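Local coordinates for protein 3-oxo-tetronate kinase (Haemophilus influenzae, PDB 1YZY) that catalyses the ATP-dependent phosphorylation of 3-oxo-tetronate to 3-oxo-tetronate 4-phosphate, as a member of the four-carbon acid sugar kinase family, at residues I5-T10 with K49-P54; G23-Q28 with K40-V45; T121-Y126 with V195-D200; L365-F370 with E388-A393. One frame throughout, in Å; residues are numbered along the deposited sequence.

Contact 1 of 4, residues I5-T10 with K49-P54; sequences IADDFT and KSRSNP
Arg-51 is held by two consecutive carboxylates, those of Asp-7 and Asp-8, each taking a different terminal nitrogen of its guanidinium group. Asp-7 OD2 stands 2.6 Å from Arg-51 NH1, and Asp-8 OD2 is 2.8 Å from Arg-51 NH2, so both contacts qualify as salt bridges and together form a network. Neither pairing is coplanar: the Asp-7 carboxylate is turned 75° from the guanidinium plane, the Asp-8 carboxylate 55°. The two acids also differ in approach. The Asp-7 side chain crosses that of Arg-51 at a slant, whereas Asp-8 runs alongside it in the same direction and lays its CB over one face of the guanidinium. A bend at chi3 (-72°) brings the guanidinium round toward the two acids. Beside this network the backbones come close, with the CA atoms of Asp-7 and Ser-50 4.7 Å apart. Ser-50 OG packs 3.6 Å from Asp-7 CB. The second carboxylate oxygen of Asp-8, OD1, accepts a hydrogen bond from Gly-11 N, so one side chain both pairs with the arginine and serves as N-cap of helix 9-20. Two loops at the C-terminal ends of the neighbouring parallel strands 3-6 and 43-47 are thereby tied together, an ion-pair network at the strand-to-helix turns of the sugar-binding N-terminal domain.

Contact 2 of 4, residues G23-Q28 with K40-V45; sequences GLSTVQ and KVDAIV
Strands 26-28 and 43-45 run parallel; the axes of these short segments approach to 4.6 Å and differ in direction by 16°, with Thr-26 beside Ala-43, Val-27 beside Ile-44 and Gln-28 beside Val-45. This is a regular parallel beta ladder in the sugar-binding N-terminal domain. Val-27 supplies both of its backbone polar groups: its N donates to Ala-43 O at 3.0 Å, and its O accepts from Val-45 N at 2.8 Å. At the start of the ladder, Ser-25 O accepts Ala-43 N and, weakly, Asp-42 N. On the face carrying Thr-26, Ala-43 and Val-45, the methyl Thr-26 CG2 reaches diagonally to Val-45 CG2, 3.9 Å away. On the other face Val-27 crosses Val-41 at about a right angle, and Val-27 CG2 lies only 3.5 Å from Val-41 CG1, closer than two methyls normally pack. Asp-42 and Ser-25 interlock just before the N-terminal ends of the paired strands. Ser-25 OG stands between its own backbone N and carbonyl carbon, where it accepts Asp-42 N at 3.0 Å, while it donates weakly to Asp-42 OD2. That same OD2 accepts Ser-25 N at 2.8 Å, in a bond of 164° at the hydrogen that meets the oxygen on its anti side, 28° out of the carboxylate plane.

Contact 3 of 4, residues T121-Y126 with V195-D200; sequences TIFNGY and VVDAVD
Asp-197 turns its carboxylate into the tight turn at Asn-124 and Gly-125, giving one oxygen to each backbone N-H. Gly-125 N is 2.9 Å from Asp-197 OD1 and uses the syn lone pair of that oxygen. Asn-124 N approaches Asp-197 OD2 at 2.7 Å, also from the syn side, but 30° out of the carboxylate plane. With CG anti to its own carbonyl carbon (chi1 -82°), Asp-197 swings from the strand end toward the turn, and its side chain passes obliquely across that of Ile-122, whose CG2 lies 3.3 Å from Asp-197 OD1. Asp-197 OD2 has a further donor in Tyr-169 N, so two N-H groups grip this buried oxygen. The turn is a type I' beta turn from Phe-123 to Tyr-126, the link of the hairpin between strands 120-123 and 126-129, and it is pinned here to the segment leaving strand 193-196 of a separate three-stranded parallel sheet. Ile-122 and Ala-198 form a single antiparallel, hydrogen-bonded pair: Ala-198 N meets Ile-122 O at 2.9 Å in the carbonyl plane, whereas Ile-122 N comes to Ala-198 O from 48° above that plane. Phe-123 and Val-199 pack at a slant, Phe-123 CB and Val-199 CG1 being 3.8 Å apart. Beyond the carboxylate, Val-195 CG1 rests against Gly-125 CA at 4.0 Å and faces Ile-122 CG2 at 4.1 Å.

Contact 4 of 4, residues L365-F370 with E388-A393; sequences LGFTGF and EDIFLA
The ring of Phe-367 is the main bump, set into a hollow bounded by Glu-388, Ile-390 and Leu-392. Its far corner CZ meets Ile-390 CB at 3.8 Å, and the two side chains cross at about a right angle. Leu-392 CD2 closes the side of the ring that carries CD2 and CE2, lying 4.1 Å from Phe-367 CD2 near the ring plane. On the other side Glu-388 OE2 sits in that plane at the edge, 3.7 Å from Phe-367 CE1, with the carboxylate turned 88° to the ring. There a carboxylate oxygen faces the weakly positive ring hydrogens; it also forms a salt bridge with Lys-343. Phe-367 places its ring among these three residues with chi1 at -55°, CG being anti to its carbonyl carbon. Leu-365 CB from its own segment lies over one face. Leu-392 forks between two aromatic rings: while CD2 borders Phe-367, CD1 pushes to 3.7 Å from Phe-370 CE1. No hydrogen bond links the segments, so side chains alone bridge the gap. Strand 380-385 runs between strands 369-375 and 391-395, and Phe-370 and Leu-392 meet across it; the rest is packing of the loops that enter these two strands, at a mostly buried, largely apolar layer of the nucleotide-binding C-terminal domain, with Glu-388 at its margin.

How the contacts relate
Contacts 1, 2 and 3 come in the sugar-binding N-terminal domain, contact 4 in the nucleotide-binding C-terminal domain. Along the chain contact 2 falls between the two segments of contact 1; contacts 3 and 4 follow in turn. Contacts 1 and 2 have centres 20 Å apart; contact 1 takes in the end of strand 3-6, the sheet neighbour of strand 43-47 of contact 2, and the two touch where Phe-9 packs on Gln-28. Contact 2 also meets contact 4, centres 15 Å apart, through a probable hydrogen bond from Gln-28 N to Phe-370 O (2.9 Å): antiparallel strands 26-30 and 369-375 thus join the two domains. Contact 3 stands apart, 39 Å from contact 4 between centres, across the chain's centre.

Contact 1 of 4, residues I5-T10 with K49-P54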
loop_
_atom_site.group_PDB
_atom_site.type_symbol
_atom_site.label_atom_id
_atom_site.label_comp_id
_atom_site.label_asym_id
_atom_site.label_seq_id
_atom_site.Cartn_x
_atom_site.Cartn_y
_atom_site.Cartn_z
ATOM N N ILE A 5 9.925 -0.187 5.717
ATOM C CA ILE A 5 10.452 -0.985 4.621
ATOM C C ILE A 5 9.466 -2.113 4.403
ATOM O O ILE A 5 9.455 -3.083 5.155
ATOM C CB ILE A 5 11.827 -1.568 4.957
ATOM C CG1 ILE A 5 12.823 -0.436 5.197
ATOM C CG2 ILE A 5 12.313 -2.460 3.814
ATOM C CD1 ILE A 5 14.172 -0.897 5.672
ATOM N N ALA A 6 8.621 -1.970 3.389
ATOM C CA ALA A 6 7.603 -2.967 3.091
ATOM C C ALA A 6 8.020 -3.999 2.040
ATOM O O ALA A 6 8.632 -3.652 1.030
ATOM C CB ALA A 6 6.335 -2.275 2.680
ATOM N N ASP A 7 7.637 -5.255 2.273
ATOM C CA ASP A 7 7.974 -6.371 1.391
ATOM C C ASP A 7 7.038 -6.626 0.202
ATOM O O ASP A 7 7.111 -7.674 -0.453
ATOM C CB ASP A 7 8.182 -7.659 2.217
ATOM C CG ASP A 7 6.876 -8.323 2.651
ATOM O OD1 ASP A 7 5.848 -7.635 2.853
ATOM O OD2 ASP A 7 6.885 -9.562 2.786
ATOM N N ASP A 8 6.086 -5.725 -0.006
ATOM C CA ASP A 8 5.176 -5.825 -1.147
ATOM C C ASP A 8 4.426 -4.507 -1.343
ATOM O O ASP A 8 4.400 -3.661 -0.443
ATOM C CB ASP A 8 4.231 -7.039 -1.041
ATOM C CG ASP A 8 2.983 -6.758 -0.227
ATOM O OD1 ASP A 8 3.056 -5.951 0.724
ATOM O OD2 ASP A 8 1.933 -7.363 -0.540
ATOM N N PHE A 9 3.817 -4.345 -2.514
ATOM C CA PHE A 9 3.098 -3.122 -2.837
ATOM C C PHE A 9 1.806 -2.901 -2.051
ATOM O O PHE A 9 1.596 -1.829 -1.497
ATOM C CB PHE A 9 2.822 -3.044 -4.343
ATOM C CG PHE A 9 2.260 -1.731 -4.775
ATOM C CD1 PHE A 9 3.053 -0.587 -4.755
ATOM C CD2 PHE A 9 0.923 -1.619 -5.134
ATOM C CE1 PHE A 9 2.522 0.649 -5.078
ATOM C CE2 PHE A 9 0.383 -0.385 -5.457
ATOM C CZ PHE A 9 1.184 0.752 -5.428
ATOM N N THR A 10 0.922 -3.896 -2.061
ATOM C CA THR A 10 -0.349 -3.813 -1.350
ATOM C C THR A 10 -0.130 -3.478 0.141
ATOM O O THR A 10 -0.862 -2.668 0.733
ATOM C CB THR A 10 -1.122 -5.137 -1.460
ATOM O OG1 THR A 10 -1.043 -5.634 -2.801
ATOM C CG2 THR A 10 -2.580 -4.925 -1.114
ATOM N N LYS A 49 9.619 -5.675 -3.608
ATOM C CA LYS A 49 9.029 -6.901 -4.145
ATOM C C LYS A 49 9.841 -8.030 -3.507
ATOM O O LYS A 49 10.248 -8.984 -4.176
ATOM C CB LYS A 49 9.187 -6.958 -5.674
ATOM C CG LYS A 49 8.478 -5.855 -6.473
ATOM C CD LYS A 49 8.847 -5.947 -7.962
ATOM C CE LYS A 49 8.372 -4.737 -8.773
ATOM N NZ LYS A 49 6.909 -4.742 -9.061
ATOM N N SER A 50 10.020 -7.938 -2.194
ATOM C CA SER A 50 10.826 -8.890 -1.447
ATOM C C SER A 50 10.064 -9.848 -0.530
ATOM O O SER A 50 10.601 -10.207 0.520
ATOM C CB SER A 50 11.803 -8.111 -0.579
ATOM O OG SER A 50 11.111 -7.137 0.184
ATOM N N ARG A 51 8.886 -10.321 -0.921
ATOM C CA ARG A 51 8.199 -11.286 -0.065
ATOM C C ARG A 51 8.693 -12.723 -0.292
ATOM O O ARG A 51 8.810 -13.504 0.664
ATOM C CB ARG A 51 6.677 -11.205 -0.266
ATOM C CG ARG A 51 5.883 -12.126 0.671
ATOM C CD ARG A 51 4.410 -12.284 0.204
ATOM N NE ARG A 51 3.517 -11.136 0.363
ATOM C CZ ARG A 51 3.560 -10.269 1.370
ATOM N NH1 ARG A 51 4.457 -10.400 2.349
ATOM N NH2 ARG A 51 2.723 -9.243 1.389
ATOM N N SER A 52 8.967 -13.074 -1.548
ATOM C CA SER A 52 9.430 -14.420 -1.873
ATOM C C SER A 52 10.484 -14.521 -2.985
ATOM O O SER A 52 10.620 -15.562 -3.637
ATOM C CB SER A 52 8.235 -15.326 -2.181
ATOM O OG SER A 52 7.377 -14.761 -3.159
ATOM N N ASN A 53 11.223 -13.439 -3.200
ATOM C CA ASN A 53 12.283 -13.403 -4.203
ATOM C C ASN A 53 13.526 -14.040 -3.561
ATOM O O ASN A 53 13.485 -14.439 -2.400
ATOM C CB ASN A 53 12.562 -11.948 -4.617
ATOM C CG ASN A 53 13.077 -11.103 -3.469
ATOM O OD1 ASN A 53 12.773 -11.364 -2.309
ATOM N ND2 ASN A 53 13.871 -10.090 -3.789
ATOM N N PRO A 54 14.617 -14.230 -4.333
ATOM C CA PRO A 54 15.814 -14.835 -3.729
ATOM C C PRO A 54 16.219 -14.092 -2.455
ATOM O O PRO A 54 16.344 -12.868 -2.448
ATOM C CB PRO A 54 16.855 -14.682 -4.832
ATOM C CG PRO A 54 16.025 -14.862 -6.071
ATOM C CD PRO A 54 14.810 -14.016 -5.780
#

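Contact 2 of 4, residues G23-Q28 with K40-V45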
loop_
_atom_site.group_PDB
_atom_site.type_symbol
_atom_site.label_atom_id
_atom_site.label_comp_id
_atom_site.label_asym_id
_atom_site.label_seq_id
_atom_site.Cartn_x
_atom_site.Cartn_y
_atom_site.Cartn_z
ATOM N N GLY A 23 -2.825 10.466 11.726
ATOM C CA GLY A 23 -2.102 11.727 11.840
ATOM C C GLY A 23 -0.672 11.953 11.379
ATOM O O GLY A 23 -0.115 13.031 11.633
ATOM N N LEU A 24 -0.071 10.993 10.689
ATOM C CA LEU A 24 1.314 11.155 10.235
ATOM C C LEU A 24 1.478 11.530 8.750
ATOM O O LEU A 24 0.898 10.888 7.889
ATOM C CB LEU A 24 2.093 9.868 10.540
ATOM C CG LEU A 24 3.167 9.933 11.630
ATOM C CD1 LEU A 24 2.661 10.620 12.889
ATOM C CD2 LEU A 24 3.679 8.530 11.920
ATOM N N SER A 25 2.217 12.594 8.449
ATOM C CA SER A 25 2.430 12.946 7.039
ATOM C C SER A 25 3.314 11.842 6.442
ATOM O O SER A 25 4.396 11.561 6.958
ATOM C CB SER A 25 3.043 14.347 6.879
ATOM O OG SER A 25 4.245 14.518 7.601
ATOM N N THR A 26 2.847 11.220 5.363
ATOM C CA THR A 26 3.551 10.088 4.754
ATOM C C THR A 26 3.888 10.180 3.257
ATOM O O THR A 26 3.133 10.733 2.461
ATOM C CB THR A 26 2.711 8.792 4.974
ATOM O OG1 THR A 26 2.421 8.631 6.373
ATOM C CG2 THR A 26 3.441 7.547 4.470
ATOM N N VAL A 27 5.042 9.632 2.893
ATOM C CA VAL A 27 5.490 9.573 1.507
ATOM C C VAL A 27 5.815 8.115 1.206
ATOM O O VAL A 27 6.612 7.492 1.910
ATOM C CB VAL A 27 6.752 10.425 1.257
ATOM C CG1 VAL A 27 7.353 10.079 -0.094
ATOM C CG2 VAL A 27 6.404 11.896 1.297
ATOM N N GLN A 28 5.161 7.560 0.197
ATOM C CA GLN A 28 5.403 6.181 -0.192
ATOM C C GLN A 28 6.207 6.098 -1.492
ATOM O O GLN A 28 5.699 6.410 -2.568
ATOM C CB GLN A 28 4.082 5.427 -0.368
ATOM C CG GLN A 28 4.261 3.964 -0.787
ATOM C CD GLN A 28 2.954 3.282 -1.135
ATOM O OE1 GLN A 28 1.876 3.750 -0.757
ATOM N NE2 GLN A 28 3.041 2.171 -1.865
ATOM N N LYS A 40 9.955 17.283 3.789
ATOM C CA LYS A 40 10.021 16.925 5.203
ATOM C C LYS A 40 8.698 16.303 5.644
ATOM O O LYS A 40 7.693 17.002 5.759
ATOM C CB LYS A 40 10.294 18.172 6.050
ATOM C CG LYS A 40 11.397 19.088 5.521
ATOM C CD LYS A 40 12.790 18.483 5.661
ATOM C CE LYS A 40 13.267 18.482 7.106
ATOM N NZ LYS A 40 14.676 18.006 7.215
ATOM N N VAL A 41 8.694 14.989 5.859
ATOM C CA VAL A 41 7.493 14.270 6.302
ATOM C C VAL A 41 7.756 13.483 7.588
ATOM O O VAL A 41 8.901 13.369 8.028
ATOM C CB VAL A 41 6.948 13.298 5.222
ATOM C CG1 VAL A 41 6.439 14.082 4.021
ATOM C CG2 VAL A 41 8.016 12.296 4.814
ATOM N N ASP A 42 6.689 12.953 8.182
ATOM C CA ASP A 42 6.773 12.186 9.421
ATOM C C ASP A 42 7.150 10.731 9.184
ATOM O O ASP A 42 7.767 10.100 10.042
ATOM C CB ASP A 42 5.433 12.216 10.166
ATOM C CG ASP A 42 4.995 13.610 10.538
ATOM O OD1 ASP A 42 5.855 14.436 10.919
ATOM O OD2 ASP A 42 3.775 13.872 10.462
ATOM N N ALA A 43 6.732 10.191 8.044
ATOM C CA ALA A 43 7.009 8.799 7.700
ATOM C C ALA A 43 7.255 8.584 6.203
ATOM O O ALA A 43 6.634 9.227 5.357
ATOM C CB ALA A 43 5.851 7.905 8.174
ATOM N N ILE A 44 8.191 7.701 5.885
ATOM C CA ILE A 44 8.477 7.374 4.500
ATOM C C ILE A 44 8.421 5.863 4.389
ATOM O O ILE A 44 9.094 5.164 5.136
ATOM C CB ILE A 44 9.874 7.845 4.058
ATOM C CG1 ILE A 44 10.026 9.351 4.275
ATOM C CG2 ILE A 44 10.087 7.515 2.580
ATOM C CD1 ILE A 44 11.437 9.860 4.065
ATOM N N VAL A 45 7.572 5.368 3.495
ATOM C CA VAL A 45 7.419 3.943 3.262
ATOM C C VAL A 45 8.048 3.552 1.916
ATOM O O VAL A 45 7.720 4.139 0.890
ATOM C CB VAL A 45 5.921 3.555 3.194
ATOM C CG1 VAL A 45 5.771 2.054 3.020
ATOM C CG2 VAL A 45 5.184 4.018 4.435
#

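Contact 3 of 4, residues T121-Y126 with V195-D200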
loop_
_atom_site.group_PDB
_atom_site.type_symbol
_atom_site.label_atom_id
_atom_site.label_comp_id
_atom_site.label_asym_id
_atom_site.label_seq_id
_atom_site.Cartn_x
_atom_site.Cartn_y
_atom_site.Cartn_z
ATOM N N THR A 121 -5.486 -12.115 14.897
ATOM C CA THR A 121 -5.184 -12.197 16.322
ATOM C C THR A 121 -4.069 -13.178 16.675
ATOM O O THR A 121 -3.845 -14.169 15.978
ATOM C CB THR A 121 -6.449 -12.542 17.119
ATOM O OG1 THR A 121 -7.101 -13.674 16.534
ATOM C CG2 THR A 121 -7.420 -11.366 17.106
ATOM N N ILE A 122 -3.344 -12.872 17.745
ATOM C CA ILE A 122 -2.243 -13.714 18.209
ATOM C C ILE A 122 -2.439 -14.124 19.666
ATOM O O ILE A 122 -2.359 -13.274 20.556
ATOM C CB ILE A 122 -0.884 -12.956 18.156
ATOM C CG1 ILE A 122 -0.533 -12.512 16.734
ATOM C CG2 ILE A 122 0.239 -13.808 18.746
ATOM C CD1 ILE A 122 0.677 -11.600 16.708
ATOM N N PHE A 123 -2.729 -15.396 19.920
ATOM C CA PHE A 123 -2.857 -15.853 21.302
ATOM C C PHE A 123 -1.875 -16.990 21.575
ATOM O O PHE A 123 -1.912 -18.035 20.919
ATOM C CB PHE A 123 -4.283 -16.279 21.663
ATOM C CG PHE A 123 -4.448 -16.632 23.127
ATOM C CD1 PHE A 123 -4.298 -15.655 24.112
ATOM C CD2 PHE A 123 -4.689 -17.948 23.522
ATOM C CE1 PHE A 123 -4.379 -15.982 25.473
ATOM C CE2 PHE A 123 -4.771 -18.283 24.875
ATOM C CZ PHE A 123 -4.614 -17.297 25.852
ATOM N N ASN A 124 -1.040 -16.789 22.592
ATOM C CA ASN A 124 -0.011 -17.751 22.988
ATOM C C ASN A 124 0.998 -17.874 21.851
ATOM O O ASN A 124 1.651 -18.906 21.683
ATOM C CB ASN A 124 -0.613 -19.126 23.332
ATOM C CG ASN A 124 -0.767 -19.351 24.835
ATOM O OD1 ASN A 124 -0.019 -18.801 25.649
ATOM N ND2 ASN A 124 -1.739 -20.170 25.203
ATOM N N GLY A 125 1.144 -16.788 21.096
ATOM C CA GLY A 125 2.073 -16.783 19.984
ATOM C C GLY A 125 1.519 -17.437 18.738
ATOM O O GLY A 125 2.204 -17.478 17.722
ATOM N N TYR A 126 0.309 -17.983 18.824
ATOM C CA TYR A 126 -0.336 -18.622 17.680
ATOM C C TYR A 126 -1.135 -17.576 16.903
ATOM O O TYR A 126 -1.911 -16.823 17.499
ATOM C CB TYR A 126 -1.307 -19.720 18.131
ATOM C CG TYR A 126 -0.675 -20.923 18.780
ATOM C CD1 TYR A 126 -0.537 -22.120 18.079
ATOM C CD2 TYR A 126 -0.226 -20.872 20.101
ATOM C CE1 TYR A 126 0.034 -23.241 18.678
ATOM C CE2 TYR A 126 0.343 -21.985 20.712
ATOM C CZ TYR A 126 0.472 -23.169 19.998
ATOM O OH TYR A 126 1.019 -24.285 20.602
ATOM N N VAL A 195 7.642 -12.301 19.997
ATOM C CA VAL A 195 6.276 -12.286 19.485
ATOM C C VAL A 195 5.449 -11.696 20.642
ATOM O O VAL A 195 5.788 -11.881 21.815
ATOM C CB VAL A 195 5.771 -13.727 19.167
ATOM C CG1 VAL A 195 4.290 -13.726 18.784
ATOM C CG2 VAL A 195 6.592 -14.329 18.046
ATOM N N VAL A 196 4.423 -10.921 20.317
ATOM C CA VAL A 196 3.584 -10.321 21.342
ATOM C C VAL A 196 2.122 -10.585 20.987
ATOM O O VAL A 196 1.686 -10.360 19.853
ATOM C CB VAL A 196 3.839 -8.800 21.485
ATOM C CG1 VAL A 196 3.039 -8.230 22.652
ATOM C CG2 VAL A 196 5.316 -8.516 21.700
ATOM N N ASP A 197 1.393 -11.135 21.951
ATOM C CA ASP A 197 -0.014 -11.452 21.782
ATOM C C ASP A 197 -0.892 -10.218 21.573
ATOM O O ASP A 197 -0.510 -9.092 21.912
ATOM C CB ASP A 197 -0.518 -12.213 23.011
ATOM C CG ASP A 197 -0.203 -13.694 22.961
ATOM O OD1 ASP A 197 0.450 -14.151 22.003
ATOM O OD2 ASP A 197 -0.633 -14.407 23.890
ATOM N N ALA A 198 -2.095 -10.450 21.059
ATOM C CA ALA A 198 -3.066 -9.387 20.833
ATOM C C ALA A 198 -4.349 -9.989 20.305
ATOM O O ALA A 198 -4.435 -10.353 19.135
ATOM C CB ALA A 198 -2.526 -8.353 19.849
ATOM N N VAL A 199 -5.315 -10.193 21.191
ATOM C CA VAL A 199 -6.612 -10.735 20.787
ATOM C C VAL A 199 -7.616 -9.588 20.707
ATOM O O VAL A 199 -8.746 -9.760 20.241
ATOM C CB VAL A 199 -7.122 -11.802 21.778
ATOM C CG1 VAL A 199 -6.331 -13.078 21.619
ATOM C CG2 VAL A 199 -7.028 -11.284 23.212
ATOM N N ASP A 200 -7.156 -8.412 21.125
ATOM C CA ASP A 200 -7.934 -7.189 21.149
ATOM C C ASP A 200 -7.003 -6.035 20.756
ATOM O O ASP A 200 -5.819 -6.052 21.077
ATOM C CB ASP A 200 -8.474 -6.977 22.562
ATOM C CG ASP A 200 -9.264 -5.715 22.692
ATOM O OD1 ASP A 200 -8.705 -4.718 23.190
ATOM O OD2 ASP A 200 -10.444 -5.718 22.286
#

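Contact 4 of 4, residues L365-F370 with E388-A393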
loop_
_atom_site.group_PDB
_atom_site.type_symbol
_atom_site.label_atom_id
_atom_site.label_comp_id
_atom_site.label_asym_id
_atom_site.label_seq_id
_atom_site.Cartn_x
_atom_site.Cartn_y
_atom_site.Cartn_z
ATOM N N LEU A 365 3.852 9.200 -16.799
ATOM C CA LEU A 365 4.144 10.496 -16.192
ATOM C C LEU A 365 5.495 10.506 -15.474
ATOM O O LEU A 365 6.044 11.569 -15.180
ATOM C CB LEU A 365 3.001 10.923 -15.264
ATOM C CG LEU A 365 1.592 10.907 -15.884
ATOM C CD1 LEU A 365 0.587 11.477 -14.899
ATOM C CD2 LEU A 365 1.554 11.685 -17.195
ATOM N N GLY A 366 6.026 9.314 -15.207
ATOM C CA GLY A 366 7.333 9.173 -14.580
ATOM C C GLY A 366 7.466 9.365 -13.081
ATOM O O GLY A 366 8.563 9.640 -12.598
ATOM N N PHE A 367 6.378 9.183 -12.339
ATOM C CA PHE A 367 6.398 9.358 -10.886
ATOM C C PHE A 367 6.966 8.147 -10.140
ATOM O O PHE A 367 6.592 7.005 -10.408
ATOM C CB PHE A 367 4.996 9.694 -10.396
ATOM C CG PHE A 367 4.394 10.886 -11.079
ATOM C CD1 PHE A 367 5.176 12.005 -11.369
ATOM C CD2 PHE A 367 3.048 10.897 -11.422
ATOM C CE1 PHE A 367 4.624 13.120 -11.989
ATOM C CE2 PHE A 367 2.483 12.008 -12.042
ATOM C CZ PHE A 367 3.273 13.125 -12.327
ATOM N N THR A 368 7.860 8.420 -9.195
ATOM C CA THR A 368 8.542 7.386 -8.423
ATOM C C THR A 368 8.044 7.231 -6.988
ATOM O O THR A 368 8.439 6.300 -6.283
ATOM C CB THR A 368 10.053 7.686 -8.354
ATOM O OG1 THR A 368 10.257 8.956 -7.718
ATOM C CG2 THR A 368 10.661 7.729 -9.758
ATOM N N GLY A 369 7.224 8.173 -6.549
ATOM C CA GLY A 369 6.701 8.137 -5.201
ATOM C C GLY A 369 5.596 9.156 -5.069
ATOM O O GLY A 369 5.402 9.988 -5.960
ATOM N N PHE A 370 4.883 9.117 -3.951
ATOM C CA PHE A 370 3.773 10.028 -3.737
ATOM C C PHE A 370 3.596 10.398 -2.279
ATOM O O PHE A 370 4.075 9.702 -1.386
ATOM C CB PHE A 370 2.470 9.366 -4.194
ATOM C CG PHE A 370 2.506 8.849 -5.602
ATOM C CD1 PHE A 370 2.156 9.674 -6.669
ATOM C CD2 PHE A 370 2.902 7.540 -5.865
ATOM C CE1 PHE A 370 2.202 9.205 -7.981
ATOM C CE2 PHE A 370 2.955 7.054 -7.171
ATOM C CZ PHE A 370 2.604 7.889 -8.231
ATOM N N GLU A 388 6.515 16.782 -8.755
ATOM C CA GLU A 388 5.798 18.006 -9.100
ATOM C C GLU A 388 4.356 18.006 -8.602
ATOM O O GLU A 388 3.798 16.957 -8.326
ATOM C CB GLU A 388 5.830 18.223 -10.620
ATOM C CG GLU A 388 5.343 17.038 -11.455
ATOM C CD GLU A 388 5.543 17.249 -12.951
ATOM O OE1 GLU A 388 5.464 18.408 -13.417
ATOM O OE2 GLU A 388 5.781 16.250 -13.662
ATOM N N ASP A 389 3.751 19.189 -8.554
ATOM C CA ASP A 389 2.380 19.364 -8.085
ATOM C C ASP A 389 1.288 18.699 -8.916
ATOM O O ASP A 389 0.407 19.381 -9.448
ATOM C CB ASP A 389 2.057 20.854 -7.941
ATOM C CG ASP A 389 2.832 21.525 -6.811
ATOM O OD1 ASP A 389 3.438 20.813 -5.977
ATOM O OD2 ASP A 389 2.825 22.778 -6.760
ATOM N N ILE A 390 1.324 17.376 -9.003
ATOM C CA ILE A 390 0.325 16.629 -9.754
ATOM C C ILE A 390 -0.367 15.667 -8.795
ATOM O O ILE A 390 0.300 14.928 -8.072
ATOM C CB ILE A 390 0.975 15.815 -10.911
ATOM C CG1 ILE A 390 1.733 16.745 -11.872
ATOM C CG2 ILE A 390 -0.081 15.003 -11.652
ATOM C CD1 ILE A 390 0.864 17.740 -12.628
ATOM N N PHE A 391 -1.698 15.669 -8.805
ATOM C CA PHE A 391 -2.477 14.805 -7.929
ATOM C C PHE A 391 -3.113 13.661 -8.698
ATOM O O PHE A 391 -3.523 13.826 -9.848
ATOM C CB PHE A 391 -3.554 15.617 -7.196
ATOM C CG PHE A 391 -3.000 16.753 -6.362
ATOM C CD1 PHE A 391 -2.698 16.566 -5.014
ATOM C CD2 PHE A 391 -2.755 18.000 -6.930
ATOM C CE1 PHE A 391 -2.157 17.605 -4.244
ATOM C CE2 PHE A 391 -2.215 19.042 -6.168
ATOM C CZ PHE A 391 -1.916 18.839 -4.822
ATOM N N LEU A 392 -3.170 12.491 -8.068
ATOM C CA LEU A 392 -3.758 11.302 -8.688
ATOM C C LEU A 392 -4.590 10.465 -7.706
ATOM O O LEU A 392 -4.276 10.381 -6.521
ATOM C CB LEU A 392 -2.665 10.408 -9.286
ATOM C CG LEU A 392 -1.499 11.030 -10.058
ATOM C CD1 LEU A 392 -0.448 11.591 -9.086
ATOM C CD2 LEU A 392 -0.878 9.969 -10.948
ATOM N N ALA A 393 -5.664 9.875 -8.213
ATOM C CA ALA A 393 -6.540 9.009 -7.435
ATOM C C ALA A 393 -6.593 7.727 -8.252
ATOM O O ALA A 393 -7.228 7.677 -9.307
ATOM C CB ALA A 393 -7.935 9.614 -7.306
#